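Long-range contacts in thiosulfate sulfurtransferase (Pseudomonas aeruginosa, PDB 1YT8), which probably transfers sulfur from thiosulfate to cyanide, as rhodanese-family sulfurtransferases do, and carries four rhodanese-like domains in one chain: residues Tyr158-Val169 and Gln231-Phe240; Leu370-Thr378 and Ser440-Ala448. One frame throughout, in Å; residues are numbered along the deposited sequence.

Interaction 1: Tyr158-Val169 and Gln231-Phe240; sequences YQTMSIPGGISV and QLEHGQTRRF
The carbonyl oxygen of G166 is gripped by two side chains. R238 NH1 reaches it at 2.9 Å, in the carbonyl plane and on a lone pair. The Y158 hydroxyl donates to it from above that plane, with OH 2.8 Å from G166 O. Y158 holds its CG anti to the backbone N (chi1 162°), and this carries the hydroxyl out between G166 and the chain at R238. The backbone N of R238 gives that hydroxyl a weak bond. The R238 chain is extended to NE, and its guanidinium lays one face on G165 CA. Its NH2 makes a salt bridge to E233 OE1 at 3.0 Å, in the guanidinium plane and on the syn lone pair. G165 N meets the same OE1 from above the carboxylate plane. One water links S162 OG, I163 O, E233 OE1 and R238 NH1.

The segment 158-169 runs from helix 155-160 through a type II turn, I163 to G166, into the edge strand 167-168 of a parallel rhodanese-like sheet. The segment 231-240 is the irregular chain that follows helix 221-227. S162 and E233 form an antiparallel hydrogen-bonded pair; E233 N to S162 O is 2.8 Å and nearly straight (177°). G235 N donates to Q159 O, and H234 ND1 meets T160 O at 2.9 Å in the ring plane. Q159 NE2 donates to Q236 O. Further on, S168 N donates to R238 O at 2.9 Å, and F240 N donates to S168 O. L232 lies alongside M161 and also meets I163, next to W225.

Interaction 2: Leu370-Thr378 and Ser440-Ala448; sequences LPRQPRADT and SLLARFAVA
L441 meets L370 tip to tip through methyl groups, with L441 CD2 4.2 Å from L370 CD1. L53 of helix 51-58 also touches L441. R444 comes one turn later and makes the polar bond of the contact. Its NH1 donates to P374 O at 2.9 Å, with the oxygen close to the guanidinium plane and the donor in the carbonyl plane. The chain leaves the helix with CG anti to the backbone N and then bends at chi3 (-74°). This bend turns NH1 back to P374 O, while CD packs 3.5 Å from Q373 CG. A water held by A376 O gives NH1 a weak further partner.

Helix 441-454 belongs to a rhodanese-like domain with a parallel sheet. The segment 370-378 is an irregular linker that crosses the helix and leads into edge strand 378-379 of that sheet.

F445 offers a ring face to P374. P374 CD stands 3.9 Å from the ring centroid, 27° off the normal, a CH-pi contact. P371 CG touches the same ring at F445 CZ, 4.0 Å away. E52 and L53 of helix 51-58 also reach F445. V447 points toward the linker, and its CG2 lies 4.0 Å from A376 CB.

Overall arrangement
The chain first builds the five-stranded parallel sheet that includes strands 7-9 and 44-45. It then enters the sheet that starts at strand 131-132. Interaction 1 closes a loop there: 61 residues separate its segments, and the chain after helix 221-227 returns to edge strand 167-168 before helix 245-262. A third sheet follows. Interaction 2 then closes a second loop, also of 61 residues, joining the lead-in to strand 378-379 with helix 441-454 of the fourth sheet's domain. It also adjoins helix 51-58, so the chain's fourth sheet region meets its first. The two loops are in series, neither nested nor crossed. Their centres lie 41 Å apart, and their nearest atoms about 24 Å.

Interaction 1: Tyr158-Val169 and Gln231-Phe240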
ATOM      1  N   TYR A 158      -2.960   5.822  13.994  1.00 12.10           N
ATOM      2  CA  TYR A 158      -2.882   5.956  15.444  1.00 11.02           C
ATOM      3  C   TYR A 158      -3.699   7.166  15.897  1.00 12.08           C
ATOM      4  O   TYR A 158      -4.364   7.129  16.933  1.00 12.61           O
ATOM      5  CB  TYR A 158      -1.411   6.104  15.858  1.00 11.72           C
ATOM      6  CG  TYR A 158      -1.184   6.670  17.241  1.00 12.45           C
ATOM      7  CD1 TYR A 158      -1.245   5.858  18.377  1.00 13.38           C
ATOM      8  CD2 TYR A 158      -0.922   8.029  17.415  1.00 13.24           C
ATOM      9  CE1 TYR A 158      -1.046   6.394  19.657  1.00 13.64           C
ATOM     10  CE2 TYR A 158      -0.725   8.573  18.680  1.00 13.50           C
ATOM     11  CZ  TYR A 158      -0.789   7.755  19.794  1.00 12.95           C
ATOM     12  OH  TYR A 158      -0.613   8.311  21.043  1.00 13.60           O
ATOM     13  N   GLN A 159      -3.650   8.244  15.124  1.00 13.51           N
ATOM     14  CA  GLN A 159      -4.409   9.434  15.482  1.00 15.15           C
ATOM     15  C   GLN A 159      -5.912   9.246  15.297  1.00 15.36           C
ATOM     16  O   GLN A 159      -6.712   9.927  15.947  1.00 15.32           O
ATOM     17  CB  GLN A 159      -3.935  10.643  14.672  1.00 16.51           C
ATOM     18  CG  GLN A 159      -2.582  11.164  15.098  1.00 17.92           C
ATOM     19  CD  GLN A 159      -2.476  12.665  14.918  1.00 18.80           C
ATOM     20  OE1 GLN A 159      -2.510  13.172  13.798  1.00 17.21           O
ATOM     21  NE2 GLN A 159      -2.362  13.385  16.029  1.00 16.65           N
ATOM     22  N   THR A 160      -6.307   8.325  14.425  1.00 13.70           N
ATOM     23  CA  THR A 160      -7.732   8.093  14.210  1.00 13.92           C
ATOM     24  C   THR A 160      -8.353   7.456  15.457  1.00 14.61           C
ATOM     25  O   THR A 160      -9.412   7.878  15.924  1.00 13.74           O
ATOM     26  CB  THR A 160      -7.964   7.218  12.970  1.00 13.26           C
ATOM     27  OG1 THR A 160      -7.452   7.904  11.820  1.00 14.11           O
ATOM     28  CG2 THR A 160      -9.451   6.957  12.765  1.00 17.57           C
HETATM   29  N   MSE A 161      -7.694   6.434  15.991  1.00 12.60           N
HETATM   30  CA  MSE A 161      -8.153   5.786  17.216  1.00 12.89           C
HETATM   31  C   MSE A 161      -6.967   5.030  17.787  1.00 12.57           C
HETATM   32  O   MSE A 161      -6.137   4.510  17.039  1.00 12.95           O
HETATM   33  CB  MSE A 161      -9.329   4.831  16.955  1.00 13.81           C
HETATM   34  CG  MSE A 161      -8.965   3.512  16.307  1.00 15.58           C
HETATM   35 SE   MSE A 161      -8.588   3.692  14.420  1.00 16.30          SE
HETATM   36  CE  MSE A 161      -9.188   1.912  13.849  1.00 14.89           C
ATOM     37  N   SER A 162      -6.872   4.988  19.109  1.00 12.91           N
ATOM     38  CA  SER A 162      -5.754   4.313  19.750  1.00 12.36           C
ATOM     39  C   SER A 162      -6.095   3.727  21.112  1.00 12.13           C
ATOM     40  O   SER A 162      -7.102   4.084  21.731  1.00 12.00           O
ATOM     41  CB  SER A 162      -4.579   5.286  19.893  1.00 14.24           C
ATOM     42  OG  SER A 162      -4.999   6.489  20.516  1.00 13.60           O
ATOM     43  N   ILE A 163      -5.241   2.817  21.569  1.00 12.15           N
ATOM     44  CA  ILE A 163      -5.415   2.167  22.865  1.00 13.08           C
ATOM     45  C   ILE A 163      -4.957   3.186  23.917  1.00 13.89           C
ATOM     46  O   ILE A 163      -3.953   3.869  23.724  1.00 14.24           O
ATOM     47  CB  ILE A 163      -4.535   0.885  22.955  1.00 13.66           C
ATOM     48  CG1 ILE A 163      -4.829  -0.040  21.767  1.00 12.09           C
ATOM     49  CG2 ILE A 163      -4.775   0.169  24.285  1.00 11.42           C
ATOM     50  CD1 ILE A 163      -6.292  -0.490  21.655  1.00 12.56           C
ATOM     51  N   PRO A 164      -5.693   3.311  25.035  1.00 15.24           N
ATOM     52  CA  PRO A 164      -5.336   4.263  26.094  1.00 15.33           C
ATOM     53  C   PRO A 164      -3.863   4.265  26.475  1.00 16.36           C
ATOM     54  O   PRO A 164      -3.301   3.223  26.815  1.00 14.33           O
ATOM     55  CB  PRO A 164      -6.227   3.832  27.257  1.00 16.39           C
ATOM     56  CG  PRO A 164      -7.462   3.390  26.557  1.00 15.46           C
ATOM     57  CD  PRO A 164      -6.914   2.570  25.395  1.00 13.66           C
ATOM     58  N   GLY A 165      -3.250   5.445  26.421  1.00 14.01           N
ATOM     59  CA  GLY A 165      -1.846   5.577  26.770  1.00 13.40           C
ATOM     60  C   GLY A 165      -0.882   5.117  25.693  1.00 11.74           C
ATOM     61  O   GLY A 165       0.327   5.229  25.858  1.00 13.18           O
ATOM     62  N   GLY A 166      -1.416   4.606  24.588  1.00 13.36           N
ATOM     63  CA  GLY A 166      -0.573   4.124  23.505  1.00 12.64           C
ATOM     64  C   GLY A 166       0.373   5.162  22.931  1.00 13.30           C
ATOM     65  O   GLY A 166       0.074   6.359  22.912  1.00 13.87           O
ATOM     66  N   ILE A 167       1.518   4.688  22.450  1.00 14.56           N
ATOM     67  CA  ILE A 167       2.553   5.538  21.863  1.00 14.03           C
ATOM     68  C   ILE A 167       2.799   5.089  20.427  1.00 12.81           C
ATOM     69  O   ILE A 167       2.992   3.906  20.173  1.00 13.89           O
ATOM     70  CB  ILE A 167       3.877   5.403  22.649  1.00 14.37           C
ATOM     71  CG1 ILE A 167       3.639   5.767  24.117  1.00 13.72           C
ATOM     72  CG2 ILE A 167       4.960   6.289  22.017  1.00 14.84           C
ATOM     73  CD1 ILE A 167       4.756   5.345  25.054  1.00 16.41           C
ATOM     74  N   SER A 168       2.792   6.030  19.489  1.00 13.10           N
ATOM     75  CA  SER A 168       3.017   5.693  18.091  1.00 12.50           C
ATOM     76  C   SER A 168       4.467   5.305  17.804  1.00 13.00           C
ATOM     77  O   SER A 168       5.388   6.102  18.000  1.00 13.48           O
ATOM     78  CB  SER A 168       2.619   6.867  17.196  1.00 11.71           C
ATOM     79  OG  SER A 168       2.976   6.615  15.847  1.00 15.74           O
ATOM     80  N   VAL A 169       4.664   4.070  17.352  1.00 11.75           N
ATOM     81  CA  VAL A 169       5.990   3.570  17.006  1.00 11.01           C
ATOM     82  C   VAL A 169       5.821   2.635  15.807  1.00 12.77           C
ATOM     83  O   VAL A 169       5.753   1.410  15.966  1.00 14.43           O
ATOM     84  CB  VAL A 169       6.644   2.781  18.170  1.00 11.87           C
ATOM     85  CG1 VAL A 169       8.098   2.456  17.823  1.00 11.89           C
ATOM     86  CG2 VAL A 169       6.573   3.580  19.463  1.00 12.57           C
ATOM     87  N   GLN A 231     -12.798   1.322  25.977  1.00 19.99           N
ATOM     88  CA  GLN A 231     -12.743   2.643  25.355  1.00 19.46           C
ATOM     89  C   GLN A 231     -11.457   3.022  24.627  1.00 16.84           C
ATOM     90  O   GLN A 231     -10.364   2.910  25.167  1.00 15.58           O
ATOM     91  CB  GLN A 231     -13.055   3.699  26.422  1.00 23.08           C
ATOM     92  CG  GLN A 231     -13.131   5.138  25.921  1.00 30.79           C
ATOM     93  CD  GLN A 231     -14.309   5.375  24.995  1.00 34.08           C
ATOM     94  OE1 GLN A 231     -15.436   4.967  25.288  1.00 37.43           O
ATOM     95  NE2 GLN A 231     -14.058   6.049  23.874  1.00 35.48           N
ATOM     96  N   LEU A 232     -11.614   3.493  23.396  1.00 15.55           N
ATOM     97  CA  LEU A 232     -10.488   3.928  22.582  1.00 16.99           C
ATOM     98  C   LEU A 232     -10.301   5.429  22.756  1.00 17.04           C
ATOM     99  O   LEU A 232     -11.235   6.137  23.132  1.00 19.31           O
ATOM    100  CB  LEU A 232     -10.757   3.632  21.102  1.00 17.30           C
ATOM    101  CG  LEU A 232     -10.775   2.163  20.675  1.00 16.79           C
ATOM    102  CD1 LEU A 232     -11.304   2.044  19.247  1.00 17.12           C
ATOM    103  CD2 LEU A 232      -9.365   1.589  20.781  1.00 16.94           C
ATOM    104  N   GLU A 233      -9.090   5.907  22.499  1.00 17.07           N
ATOM    105  CA  GLU A 233      -8.812   7.330  22.579  1.00 17.95           C
ATOM    106  C   GLU A 233      -8.719   7.800  21.131  1.00 18.38           C
ATOM    107  O   GLU A 233      -8.643   6.976  20.217  1.00 16.99           O
ATOM    108  CB  GLU A 233      -7.503   7.589  23.327  1.00 19.14           C
ATOM    109  CG  GLU A 233      -7.533   7.099  24.765  1.00 20.41           C
ATOM    110  CD  GLU A 233      -6.367   7.608  25.594  1.00 23.93           C
ATOM    111  OE1 GLU A 233      -5.213   7.562  25.115  1.00 23.08           O
ATOM    112  OE2 GLU A 233      -6.610   8.044  26.738  1.00 25.36           O
ATOM    113  N   HIS A 234      -8.729   9.110  20.912  1.00 16.38           N
ATOM    114  CA  HIS A 234      -8.678   9.629  19.550  1.00 16.91           C
ATOM    115  C   HIS A 234      -7.867  10.913  19.493  1.00 15.41           C
ATOM    116  O   HIS A 234      -7.823  11.663  20.468  1.00 18.90           O
ATOM    117  CB  HIS A 234     -10.104   9.908  19.053  1.00 16.07           C
ATOM    118  CG  HIS A 234     -11.036   8.747  19.209  1.00 18.71           C
ATOM    119  ND1 HIS A 234     -11.077   7.699  18.316  1.00 18.70           N
ATOM    120  CD2 HIS A 234     -11.947   8.458  20.171  1.00 17.71           C
ATOM    121  CE1 HIS A 234     -11.972   6.814  18.719  1.00 20.88           C
ATOM    122  NE2 HIS A 234     -12.515   7.250  19.841  1.00 20.31           N
ATOM    123  N   GLY A 235      -7.228  11.159  18.351  1.00 14.36           N
ATOM    124  CA  GLY A 235      -6.444  12.370  18.176  1.00 13.85           C
ATOM    125  C   GLY A 235      -5.212  12.460  19.056  1.00 15.20           C
ATOM    126  O   GLY A 235      -4.676  13.549  19.280  1.00 13.21           O
ATOM    127  N   GLN A 236      -4.754  11.320  19.557  1.00 13.89           N
ATOM    128  CA  GLN A 236      -3.578  11.304  20.412  1.00 13.30           C
ATOM    129  C   GLN A 236      -2.318  11.658  19.630  1.00 13.64           C
ATOM    130  O   GLN A 236      -2.291  11.561  18.398  1.00 13.35           O
ATOM    131  CB  GLN A 236      -3.436   9.940  21.083  1.00 13.05           C
ATOM    132  CG  GLN A 236      -4.605   9.607  22.002  1.00 14.07           C
ATOM    133  CD  GLN A 236      -4.911  10.722  22.987  1.00 18.52           C
ATOM    134  OE1 GLN A 236      -5.953  11.380  22.898  1.00 20.08           O
ATOM    135  NE2 GLN A 236      -4.005  10.944  23.927  1.00 14.55           N
ATOM    136  N   THR A 237      -1.274  12.057  20.355  1.00 14.75           N
ATOM    137  CA  THR A 237      -0.025  12.478  19.733  1.00 14.33           C
ATOM    138  C   THR A 237       1.249  11.917  20.378  1.00 15.54           C
ATOM    139  O   THR A 237       2.345  12.391  20.085  1.00 16.21           O
ATOM    140  CB  THR A 237       0.075  14.026  19.736  1.00 16.48           C
ATOM    141  OG1 THR A 237       0.072  14.498  21.087  1.00 17.38           O
ATOM    142  CG2 THR A 237      -1.115  14.645  19.007  1.00 16.79           C
ATOM    143  N   ARG A 238       1.116  10.928  21.258  1.00 15.72           N
ATOM    144  CA  ARG A 238       2.297  10.344  21.894  1.00 14.78           C
ATOM    145  C   ARG A 238       3.104   9.646  20.811  1.00 15.31           C
ATOM    146  O   ARG A 238       2.562   8.876  20.015  1.00 13.93           O
ATOM    147  CB  ARG A 238       1.894   9.337  22.970  1.00 14.72           C
ATOM    148  CG  ARG A 238       0.833   9.859  23.917  1.00 13.93           C
ATOM    149  CD  ARG A 238       0.680   8.953  25.129  1.00 15.35           C
ATOM    150  NE  ARG A 238      -0.563   9.232  25.839  1.00 17.33           N
ATOM    151  CZ  ARG A 238      -1.753   8.772  25.466  1.00 20.06           C
ATOM    152  NH1 ARG A 238      -1.864   8.001  24.392  1.00 16.39           N
ATOM    153  NH2 ARG A 238      -2.837   9.094  26.161  1.00 20.19           N
ATOM    154  N   ARG A 239       4.403   9.910  20.781  1.00 15.63           N
ATOM    155  CA  ARG A 239       5.251   9.321  19.761  1.00 17.04           C
ATOM    156  C   ARG A 239       6.680   9.093  20.239  1.00 16.92           C
ATOM    157  O   ARG A 239       7.122   9.687  21.223  1.00 18.64           O
ATOM    158  CB  ARG A 239       5.229  10.226  18.519  1.00 20.89           C
ATOM    159  CG  ARG A 239       6.309   9.937  17.494  1.00 26.63           C
ATOM    160  CD  ARG A 239       5.810  10.101  16.062  1.00 31.35           C
ATOM    161  NE  ARG A 239       5.167  11.387  15.806  1.00 32.75           N
ATOM    162  CZ  ARG A 239       4.811  11.809  14.593  1.00 33.17           C
ATOM    163  NH1 ARG A 239       5.041  11.045  13.530  1.00 31.76           N
ATOM    164  NH2 ARG A 239       4.223  12.989  14.441  1.00 31.28           N
ATOM    165  N   PHE A 240       7.391   8.211  19.544  1.00 16.98           N
ATOM    166  CA  PHE A 240       8.775   7.911  19.873  1.00 18.11           C
ATOM    167  C   PHE A 240       9.601   9.180  19.682  1.00 18.67           C
ATOM    168  O   PHE A 240       9.163  10.127  19.023  1.00 17.64           O
ATOM    169  CB  PHE A 240       9.305   6.804  18.954  1.00 19.37           C
ATOM    170  CG  PHE A 240       9.367   7.199  17.501  1.00 20.24           C
ATOM    171  CD1 PHE A 240      10.443   7.934  17.007  1.00 20.79           C
ATOM    172  CD2 PHE A 240       8.333   6.858  16.632  1.00 20.36           C
ATOM    173  CE1 PHE A 240      10.487   8.325  15.668  1.00 21.51           C
ATOM    174  CE2 PHE A 240       8.365   7.244  15.293  1.00 20.44           C
ATOM    175  CZ  PHE A 240       9.442   7.979  14.808  1.00 22.96           C
TER
HETATM  176  O   HOH W   1      -5.693   8.616  18.884  1.00 15.72           O
HETATM  177  O   HOH W   2      -4.105   6.493  23.029  1.00 16.34           O

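Interaction 2: Leu370-Thr378 and Ser440-Ala448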
ATOM      1  N   LEU A 370       6.615   8.771 -14.572  1.00 20.68           N
ATOM      2  CA  LEU A 370       5.424   8.791 -15.405  1.00 21.90           C
ATOM      3  C   LEU A 370       5.737   8.660 -16.887  1.00 22.11           C
ATOM      4  O   LEU A 370       6.841   8.974 -17.335  1.00 21.47           O
ATOM      5  CB  LEU A 370       4.646  10.092 -15.185  1.00 22.39           C
ATOM      6  CG  LEU A 370       4.080  10.386 -13.792  1.00 24.37           C
ATOM      7  CD1 LEU A 370       3.554  11.815 -13.761  1.00 24.22           C
ATOM      8  CD2 LEU A 370       2.970   9.394 -13.448  1.00 23.01           C
ATOM      9  N   PRO A 371       4.766   8.168 -17.669  1.00 21.61           N
ATOM     10  CA  PRO A 371       4.968   8.020 -19.110  1.00 22.44           C
ATOM     11  C   PRO A 371       4.784   9.410 -19.725  1.00 22.77           C
ATOM     12  O   PRO A 371       4.559  10.381 -19.000  1.00 19.46           O
ATOM     13  CB  PRO A 371       3.865   7.046 -19.508  1.00 22.54           C
ATOM     14  CG  PRO A 371       2.757   7.405 -18.568  1.00 22.78           C
ATOM     15  CD  PRO A 371       3.477   7.584 -17.251  1.00 21.30           C
ATOM     16  N   ARG A 372       4.882   9.518 -21.044  1.00 24.62           N
ATOM     17  CA  ARG A 372       4.713  10.812 -21.687  1.00 26.66           C
ATOM     18  C   ARG A 372       3.313  11.344 -21.398  1.00 25.77           C
ATOM     19  O   ARG A 372       2.334  10.605 -21.478  1.00 24.83           O
ATOM     20  CB  ARG A 372       4.937  10.689 -23.200  1.00 30.62           C
ATOM     21  CG  ARG A 372       4.664  11.977 -23.974  1.00 36.24           C
ATOM     22  CD  ARG A 372       5.204  11.936 -25.408  1.00 39.98           C
ATOM     23  NE  ARG A 372       4.793  10.741 -26.145  1.00 44.40           N
ATOM     24  CZ  ARG A 372       5.488   9.606 -26.185  1.00 46.78           C
ATOM     25  NH1 ARG A 372       6.639   9.503 -25.531  1.00 48.73           N
ATOM     26  NH2 ARG A 372       5.032   8.572 -26.879  1.00 47.40           N
ATOM     27  N   GLN A 373       3.228  12.624 -21.047  1.00 25.27           N
ATOM     28  CA  GLN A 373       1.949  13.264 -20.745  1.00 27.87           C
ATOM     29  C   GLN A 373       1.193  13.574 -22.033  1.00 26.55           C
ATOM     30  O   GLN A 373       1.713  14.265 -22.904  1.00 26.08           O
ATOM     31  CB  GLN A 373       2.181  14.579 -19.990  1.00 31.31           C
ATOM     32  CG  GLN A 373       1.612  14.625 -18.579  1.00 36.25           C
ATOM     33  CD  GLN A 373       2.421  13.808 -17.596  1.00 37.93           C
ATOM     34  OE1 GLN A 373       2.623  12.608 -17.788  1.00 40.27           O
ATOM     35  NE2 GLN A 373       2.889  14.454 -16.531  1.00 37.68           N
ATOM     36  N   PRO A 374      -0.042  13.062 -22.176  1.00 25.74           N
ATOM     37  CA  PRO A 374      -0.797  13.347 -23.402  1.00 25.68           C
ATOM     38  C   PRO A 374      -1.155  14.828 -23.498  1.00 24.47           C
ATOM     39  O   PRO A 374      -1.229  15.527 -22.487  1.00 23.76           O
ATOM     40  CB  PRO A 374      -2.029  12.451 -23.270  1.00 26.97           C
ATOM     41  CG  PRO A 374      -2.203  12.320 -21.792  1.00 27.35           C
ATOM     42  CD  PRO A 374      -0.785  12.137 -21.305  1.00 26.06           C
ATOM     43  N   ARG A 375      -1.377  15.306 -24.714  1.00 24.67           N
ATOM     44  CA  ARG A 375      -1.709  16.708 -24.913  1.00 25.15           C
ATOM     45  C   ARG A 375      -3.174  16.987 -24.603  1.00 22.63           C
ATOM     46  O   ARG A 375      -4.024  16.105 -24.715  1.00 24.21           O
ATOM     47  CB  ARG A 375      -1.406  17.129 -26.351  1.00 30.10           C
ATOM     48  CG  ARG A 375      -1.649  18.605 -26.596  1.00 34.76           C
ATOM     49  CD  ARG A 375      -1.450  18.993 -28.050  1.00 38.73           C
ATOM     50  NE  ARG A 375      -1.820  20.389 -28.264  1.00 41.58           N
ATOM     51  CZ  ARG A 375      -3.031  20.884 -28.024  1.00 43.34           C
ATOM     52  NH1 ARG A 375      -3.995  20.095 -27.565  1.00 43.19           N
ATOM     53  NH2 ARG A 375      -3.279  22.169 -28.235  1.00 45.53           N
ATOM     54  N   ALA A 376      -3.463  18.220 -24.204  1.00 20.83           N
ATOM     55  CA  ALA A 376      -4.828  18.608 -23.894  1.00 19.44           C
ATOM     56  C   ALA A 376      -4.990  20.117 -23.916  1.00 18.85           C
ATOM     57  O   ALA A 376      -4.067  20.859 -23.572  1.00 18.84           O
ATOM     58  CB  ALA A 376      -5.228  18.065 -22.518  1.00 21.21           C
ATOM     59  N   ASP A 377      -6.163  20.566 -24.342  1.00 18.31           N
ATOM     60  CA  ASP A 377      -6.466  21.986 -24.363  1.00 19.33           C
ATOM     61  C   ASP A 377      -6.951  22.289 -22.950  1.00 21.06           C
ATOM     62  O   ASP A 377      -7.843  21.610 -22.432  1.00 19.19           O
ATOM     63  CB  ASP A 377      -7.561  22.282 -25.393  1.00 19.71           C
ATOM     64  CG  ASP A 377      -7.112  21.988 -26.812  1.00 18.89           C
ATOM     65  OD1 ASP A 377      -6.063  22.524 -27.226  1.00 21.22           O
ATOM     66  OD2 ASP A 377      -7.803  21.224 -27.513  1.00 21.83           O
ATOM     67  N   THR A 378      -6.349  23.290 -22.317  1.00 21.46           N
ATOM     68  CA  THR A 378      -6.719  23.637 -20.952  1.00 23.28           C
ATOM     69  C   THR A 378      -7.599  24.874 -20.837  1.00 24.53           C
ATOM     70  O   THR A 378      -7.732  25.661 -21.776  1.00 24.81           O
ATOM     71  CB  THR A 378      -5.470  23.853 -20.073  1.00 23.57           C
ATOM     72  OG1 THR A 378      -4.659  24.889 -20.640  1.00 24.43           O
ATOM     73  CG2 THR A 378      -4.657  22.570 -19.974  1.00 26.69           C
ATOM     74  N   SER A 440      -5.159  17.625 -11.794  1.00 22.08           N
ATOM     75  CA  SER A 440      -5.434  17.517 -13.235  1.00 22.40           C
ATOM     76  C   SER A 440      -4.612  16.401 -13.878  1.00 22.26           C
ATOM     77  O   SER A 440      -4.773  16.105 -15.061  1.00 20.65           O
ATOM     78  CB  SER A 440      -5.153  18.833 -13.976  1.00 22.61           C
ATOM     79  OG  SER A 440      -3.767  18.994 -14.248  1.00 26.96           O
ATOM     80  N   LEU A 441      -3.746  15.768 -13.094  1.00 21.69           N
ATOM     81  CA  LEU A 441      -2.897  14.700 -13.613  1.00 22.28           C
ATOM     82  C   LEU A 441      -3.660  13.503 -14.172  1.00 21.33           C
ATOM     83  O   LEU A 441      -3.446  13.109 -15.317  1.00 22.09           O
ATOM     84  CB  LEU A 441      -1.924  14.212 -12.536  1.00 24.45           C
ATOM     85  CG  LEU A 441      -0.991  13.084 -12.997  1.00 27.20           C
ATOM     86  CD1 LEU A 441      -0.218  13.524 -14.233  1.00 25.69           C
ATOM     87  CD2 LEU A 441      -0.040  12.714 -11.870  1.00 28.04           C
ATOM     88  N   LEU A 442      -4.540  12.917 -13.368  1.00 19.40           N
ATOM     89  CA  LEU A 442      -5.297  11.764 -13.835  1.00 20.90           C
ATOM     90  C   LEU A 442      -6.295  12.136 -14.922  1.00 18.62           C
ATOM     91  O   LEU A 442      -6.493  11.383 -15.873  1.00 17.63           O
ATOM     92  CB  LEU A 442      -6.032  11.088 -12.678  1.00 21.61           C
ATOM     93  CG  LEU A 442      -6.894   9.888 -13.098  1.00 25.37           C
ATOM     94  CD1 LEU A 442      -6.109   8.972 -14.037  1.00 25.10           C
ATOM     95  CD2 LEU A 442      -7.349   9.128 -11.858  1.00 27.52           C
ATOM     96  N   ALA A 443      -6.915  13.303 -14.785  1.00 18.39           N
ATOM     97  CA  ALA A 443      -7.894  13.756 -15.768  1.00 16.74           C
ATOM     98  C   ALA A 443      -7.280  13.924 -17.160  1.00 16.45           C
ATOM     99  O   ALA A 443      -7.949  13.684 -18.170  1.00 15.12           O
ATOM    100  CB  ALA A 443      -8.529  15.070 -15.307  1.00 15.42           C
ATOM    101  N   ARG A 444      -6.014  14.328 -17.207  1.00 16.73           N
ATOM    102  CA  ARG A 444      -5.311  14.522 -18.474  1.00 16.67           C
ATOM    103  C   ARG A 444      -5.244  13.228 -19.287  1.00 17.24           C
ATOM    104  O   ARG A 444      -5.378  13.246 -20.508  1.00 16.70           O
ATOM    105  CB  ARG A 444      -3.888  15.047 -18.222  1.00 17.84           C
ATOM    106  CG  ARG A 444      -3.059  15.247 -19.496  1.00 18.80           C
ATOM    107  CD  ARG A 444      -1.646  15.740 -19.191  1.00 21.23           C
ATOM    108  NE  ARG A 444      -1.595  17.146 -18.783  1.00 22.09           N
ATOM    109  CZ  ARG A 444      -1.635  18.177 -19.624  1.00 22.98           C
ATOM    110  NH1 ARG A 444      -1.723  17.973 -20.934  1.00 21.67           N
ATOM    111  NH2 ARG A 444      -1.580  19.418 -19.157  1.00 23.37           N
ATOM    112  N   PHE A 445      -5.035  12.103 -18.608  1.00 17.99           N
ATOM    113  CA  PHE A 445      -4.955  10.813 -19.287  1.00 18.32           C
ATOM    114  C   PHE A 445      -6.310  10.339 -19.794  1.00 18.70           C
ATOM    115  O   PHE A 445      -6.388   9.401 -20.592  1.00 18.66           O
ATOM    116  CB  PHE A 445      -4.359   9.761 -18.343  1.00 19.97           C
ATOM    117  CG  PHE A 445      -2.868   9.853 -18.203  1.00 21.75           C
ATOM    118  CD1 PHE A 445      -2.031   9.300 -19.167  1.00 22.69           C
ATOM    119  CD2 PHE A 445      -2.297  10.526 -17.128  1.00 22.08           C
ATOM    120  CE1 PHE A 445      -0.646   9.416 -19.062  1.00 21.20           C
ATOM    121  CE2 PHE A 445      -0.915  10.646 -17.016  1.00 23.70           C
ATOM    122  CZ  PHE A 445      -0.088  10.090 -17.988  1.00 22.17           C
ATOM    123  N   ALA A 446      -7.376  10.996 -19.341  1.00 16.59           N
ATOM    124  CA  ALA A 446      -8.730  10.623 -19.735  1.00 17.89           C
ATOM    125  C   ALA A 446      -9.316  11.458 -20.870  1.00 17.74           C
ATOM    126  O   ALA A 446     -10.366  11.115 -21.415  1.00 16.57           O
ATOM    127  CB  ALA A 446      -9.656  10.688 -18.518  1.00 18.04           C
ATOM    128  N   VAL A 447      -8.645  12.548 -21.229  1.00 15.76           N
ATOM    129  CA  VAL A 447      -9.142  13.421 -22.289  1.00 16.14           C
ATOM    130  C   VAL A 447      -9.454  12.689 -23.595  1.00 17.87           C
ATOM    131  O   VAL A 447     -10.553  12.819 -24.136  1.00 16.75           O
ATOM    132  CB  VAL A 447      -8.142  14.570 -22.579  1.00 16.11           C
ATOM    133  CG1 VAL A 447      -8.624  15.403 -23.766  1.00 15.11           C
ATOM    134  CG2 VAL A 447      -8.006  15.453 -21.345  1.00 14.26           C
ATOM    135  N   ALA A 448      -8.493  11.918 -24.097  1.00 16.61           N
ATOM    136  CA  ALA A 448      -8.680  11.196 -25.351  1.00 17.31           C
ATOM    137  C   ALA A 448      -9.903  10.285 -25.360  1.00 17.17           C
ATOM    138  O   ALA A 448     -10.631  10.227 -26.356  1.00 17.29           O
ATOM    139  CB  ALA A 448      -7.422  10.388 -25.685  1.00 18.56           C
TER
HETATM  140  O   HOH W   3      -1.024  20.382 -23.100  1.00 26.57           O